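Local atomic coordinates of uncharacterized protein (Neosartorya fumigata, PDB entry 5J5L), a protein that binds arachidonic acid within a helical bundle and is probably a constitutive fungal cell wall mannoprotein recognised by host antibodies. Residues Q43-I48 with L107-S112. Residues are numbered along the deposited sequence; the frame is centred on the assembly and turned at random.
Sequences QLESDI and LNALQS. With ACD (arachidonic acid), chain B.
Leu110 reaches across from helix 100-124 with a single methyl, CD2, which meets three side chains of helix 31-56. Leu44 and Ile48, one turn apart, receive it: Leu44 CG and Leu110 CD2 are 3.8 Å apart, and Ile48 CD1 stands equally far from Leu110 CD2, both side chains crossing the leucine at about a right angle. The aliphatic part of Glu45 also meets this methyl, its CG 3.8 Å from Leu110 CD2. With chi1 at -73°, Leu110 CG is turned opposite the carbonyl carbon, a rotation that carries the forked end nearer to helix 31-56 than the CB bond alone would. The other branch faces the lipid: Leu110 CD1 lies 3.7 Å from C14 of arachidonic acid, while Ile48 CD1 touches the terminal carbon C20 at 3.9 Å. Leu107 contributes to the same pocket through CD2 but points away from segment 43-48, its side chain packing on Ile148 of helix 127-150.

At the more exposed side of the contact, Glu45 stretches out beyond CG (chi2 -168°), laying its carboxylate against Ala109, with OE2 3.4 Å from Ala109 CB. Glu41 close by might raise its proton affinity, an effect that Lys113, which the Glu45 side chain also touches, would tend to offset.

The two segments run nearly parallel, at 17°, their axes 10.2 Å apart at closest approach. With no hydrogen bond across it, the buried part of the contact is held by the packing of Leu44, Ile48 and Leu110, and because Leu110 divides its methyls between helix and fatty acid, the hydrocarbon tail is bound as a continuation of the bundle's own core.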
ATOM      1  N   GLN A  43       6.231   7.884  -5.192  1.00 21.46           N
ATOM      2  CA  GLN A  43       5.740   8.698  -4.063  1.00 20.52           C
ATOM      3  C   GLN A  43       5.084   7.801  -3.017  1.00 19.71           C
ATOM      4  O   GLN A  43       5.310   7.961  -1.807  1.00 19.99           O
ATOM      5  CB  GLN A  43       4.756   9.758  -4.547  1.00 22.60           C
ATOM      6  CG  GLN A  43       4.403  10.793  -3.484  1.00 26.87           C
ATOM      7  CD  GLN A  43       5.624  11.513  -2.925  1.00 31.09           C
ATOM      8  OE1 GLN A  43       6.397  12.125  -3.661  1.00 34.62           O
ATOM      9  NE2 GLN A  43       5.803  11.444  -1.601  1.00 35.01           N
ATOM     10  N   LEU A  44       4.287   6.847  -3.482  1.00 19.25           N
ATOM     11  CA  LEU A  44       3.632   5.890  -2.594  1.00 18.06           C
ATOM     12  C   LEU A  44       4.668   5.101  -1.794  1.00 17.85           C
ATOM     13  O   LEU A  44       4.549   4.973  -0.574  1.00 17.34           O
ATOM     14  CB  LEU A  44       2.714   4.943  -3.377  1.00 17.93           C
ATOM     15  CG  LEU A  44       2.069   3.767  -2.637  1.00 16.34           C
ATOM     16  CD1 LEU A  44       1.317   4.233  -1.402  1.00 17.92           C
ATOM     17  CD2 LEU A  44       1.158   2.979  -3.561  1.00 18.59           C
ATOM     18  N   GLU A  45       5.689   4.586  -2.475  1.00 17.72           N
ATOM     19  CA  GLU A  45       6.774   3.876  -1.781  1.00 19.48           C
ATOM     20  C   GLU A  45       7.402   4.729  -0.670  1.00 20.21           C
ATOM     21  O   GLU A  45       7.595   4.263   0.457  1.00 20.11           O
ATOM     22  CB  GLU A  45       7.856   3.421  -2.765  1.00 20.14           C
ATOM     23  CG  GLU A  45       7.448   2.297  -3.708  1.00 22.04           C
ATOM     24  CD  GLU A  45       8.628   1.682  -4.461  1.00 22.13           C
ATOM     25  OE1 GLU A  45       9.788   1.894  -4.076  1.00 24.70           O
ATOM     26  OE2 GLU A  45       8.406   0.968  -5.457  1.00 23.13           O
ATOM     27  N   SER A  46       7.696   5.986  -0.994  1.00 20.11           N
ATOM     28  CA  SER A  46       8.297   6.918  -0.053  1.00 23.36           C
ATOM     29  C   SER A  46       7.373   7.153   1.146  1.00 20.83           C
ATOM     30  O   SER A  46       7.827   7.206   2.289  1.00 22.63           O
ATOM     31  CB  SER A  46       8.576   8.252  -0.755  1.00 24.71           C
ATOM     32  OG  SER A  46       9.266   9.151   0.084  1.00 32.07           O
ATOM     33  N   ASP A  47       6.092   7.335   0.858  1.00 19.26           N
ATOM     34  CA  ASP A  47       5.094   7.600   1.896  1.00 19.08           C
ATOM     35  C   ASP A  47       4.890   6.402   2.828  1.00 18.97           C
ATOM     36  O   ASP A  47       4.688   6.590   4.040  1.00 19.44           O
ATOM     37  CB  ASP A  47       3.776   8.062   1.254  1.00 19.43           C
ATOM     38  CG  ASP A  47       3.895   9.466   0.602  1.00 23.35           C
ATOM     39  OD1 ASP A  47       4.797  10.245   0.979  1.00 25.21           O
ATOM     40  OD2 ASP A  47       3.076   9.796  -0.285  1.00 24.22           O
ATOM     41  N   ILE A  48       4.968   5.191   2.292  1.00 18.43           N
ATOM     42  CA  ILE A  48       4.868   3.992   3.126  1.00 18.17           C
ATOM     43  C   ILE A  48       6.096   3.928   4.038  1.00 19.49           C
ATOM     44  O   ILE A  48       5.972   3.692   5.235  1.00 19.96           O
ATOM     45  CB  ILE A  48       4.752   2.699   2.279  1.00 17.54           C
ATOM     46  CG1 ILE A  48       3.401   2.649   1.530  1.00 18.67           C
ATOM     47  CG2 ILE A  48       4.904   1.460   3.161  1.00 17.63           C
ATOM     48  CD1 ILE A  48       3.337   1.654   0.408  1.00 17.84           C
ATOM     49  N   LEU A 107       5.342  -4.063  -7.552  1.00 15.53           N
ATOM     50  CA  LEU A 107       4.522  -4.909  -6.669  1.00 15.39           C
ATOM     51  C   LEU A 107       5.360  -5.522  -5.549  1.00 16.70           C
ATOM     52  O   LEU A 107       4.941  -5.506  -4.388  1.00 18.77           O
ATOM     53  CB  LEU A 107       3.826  -6.008  -7.449  1.00 15.27           C
ATOM     54  CG  LEU A 107       2.650  -5.565  -8.324  1.00 15.55           C
ATOM     55  CD1 LEU A 107       2.274  -6.710  -9.248  1.00 16.68           C
ATOM     56  CD2 LEU A 107       1.458  -5.137  -7.471  1.00 18.22           C
ATOM     57  N   ASN A 108       6.528  -6.046  -5.895  1.00 18.46           N
ATOM     58  CA  ASN A 108       7.398  -6.662  -4.884  1.00 19.23           C
ATOM     59  C   ASN A 108       7.893  -5.631  -3.868  1.00 21.68           C
ATOM     60  O   ASN A 108       7.912  -5.906  -2.659  1.00 21.16           O
ATOM     61  CB  ASN A 108       8.552  -7.387  -5.557  1.00 20.61           C
ATOM     62  CG  ASN A 108       8.126  -8.700  -6.164  1.00 22.52           C
ATOM     63  OD1 ASN A 108       7.461  -9.507  -5.509  1.00 24.76           O
ATOM     64  ND2 ASN A 108       8.514  -8.938  -7.415  1.00 23.84           N
ATOM     65  N   ALA A 109       8.274  -4.432  -4.341  1.00 18.52           N
ATOM     66  CA  ALA A 109       8.691  -3.345  -3.440  1.00 20.20           C
ATOM     67  C   ALA A 109       7.571  -2.923  -2.515  1.00 18.54           C
ATOM     68  O   ALA A 109       7.767  -2.755  -1.310  1.00 18.93           O
ATOM     69  CB  ALA A 109       9.191  -2.142  -4.232  1.00 18.32           C
ATOM     70  N   LEU A 110       6.385  -2.727  -3.080  1.00 17.28           N
ATOM     71  CA  LEU A 110       5.242  -2.293  -2.290  1.00 16.48           C
ATOM     72  C   LEU A 110       4.817  -3.323  -1.253  1.00 16.11           C
ATOM     73  O   LEU A 110       4.481  -2.952  -0.115  1.00 17.38           O
ATOM     74  CB  LEU A 110       4.075  -1.959  -3.211  1.00 15.40           C
ATOM     75  CG  LEU A 110       4.253  -0.647  -3.994  1.00 15.62           C
ATOM     76  CD1 LEU A 110       3.279  -0.626  -5.168  1.00 18.24           C
ATOM     77  CD2 LEU A 110       4.081   0.589  -3.117  1.00 18.40           C
ATOM     78  N   GLN A 111       4.841  -4.598  -1.626  1.00 17.75           N
ATOM     79  CA  GLN A 111       4.524  -5.642  -0.668  1.00 17.74           C
ATOM     80  C   GLN A 111       5.548  -5.608   0.476  1.00 18.02           C
ATOM     81  O   GLN A 111       5.164  -5.657   1.645  1.00 18.93           O
ATOM     82  CB  GLN A 111       4.473  -7.029  -1.283  1.00 18.64           C
ATOM     83  CG  GLN A 111       4.052  -8.050  -0.238  1.00 22.25           C
ATOM     84  CD  GLN A 111       3.727  -9.412  -0.776  1.00 23.09           C
ATOM     85  OE1 GLN A 111       4.167  -9.804  -1.851  1.00 23.67           O
ATOM     86  NE2 GLN A 111       2.967 -10.165   0.003  1.00 25.61           N
ATOM     87  N   SER A 112       6.840  -5.560   0.148  1.00 21.14           N
ATOM     88  CA  SER A 112       7.876  -5.528   1.180  1.00 22.44           C
ATOM     89  C   SER A 112       7.694  -4.345   2.128  1.00 21.29           C
ATOM     90  O   SER A 112       7.769  -4.483   3.376  1.00 21.40           O
ATOM     91  CB  SER A 112       9.264  -5.466   0.531  1.00 26.48           C
ATOM     92  OG  SER A 112      10.281  -5.454   1.511  1.00 36.67           O
TER
HETATM   93  C1  ACD B 201      -0.427   3.280 -15.691  1.00 27.42           C
HETATM   94  C2  ACD B 201       0.602   2.359 -15.080  1.00 31.68           C
HETATM   95  C3  ACD B 201       0.853   1.180 -15.999  1.00 28.01           C
HETATM   96  C4  ACD B 201       2.109   0.420 -15.571  1.00 25.88           C
HETATM   97  C5  ACD B 201       3.285   1.362 -15.471  1.00 26.26           C
HETATM   98  C6  ACD B 201       4.012   1.579 -14.360  1.00 31.13           C
HETATM   99  C7  ACD B 201       3.803   0.848 -13.057  1.00 31.60           C
HETATM  100  C8  ACD B 201       3.119   1.706 -12.005  1.00 28.17           C
HETATM  101  C9  ACD B 201       2.241   1.226 -11.109  1.00 30.21           C
HETATM  102  C10 ACD B 201       1.757  -0.212 -11.036  1.00 31.75           C
HETATM  103  C11 ACD B 201       2.504  -0.987  -9.982  1.00 33.07           C
HETATM  104  C12 ACD B 201       1.988  -1.506  -8.859  1.00 29.85           C
HETATM  105  C13 ACD B 201       0.555  -1.406  -8.379  1.00 33.78           C
HETATM  106  C14 ACD B 201       0.495  -0.147  -7.532  1.00 35.32           C
HETATM  107  C15 ACD B 201      -0.287   0.015  -6.460  1.00 34.43           C
HETATM  108  C16 ACD B 201      -1.212  -1.051  -5.943  1.00 28.08           C
HETATM  109  C17 ACD B 201      -1.584  -0.733  -4.502  1.00 33.63           C
HETATM  110  C18 ACD B 201      -0.402  -0.891  -3.563  1.00 31.92           C
HETATM  111  C19 ACD B 201      -0.823  -0.723  -2.123  1.00 35.08           C
HETATM  112  C20 ACD B 201       0.282  -0.253  -1.212  1.00 30.70           C
HETATM  113  O1  ACD B 201      -1.603   3.023 -15.402  1.00 26.69           O
HETATM  114  O2  ACD B 201      -0.088   4.241 -16.409  1.00 28.46           O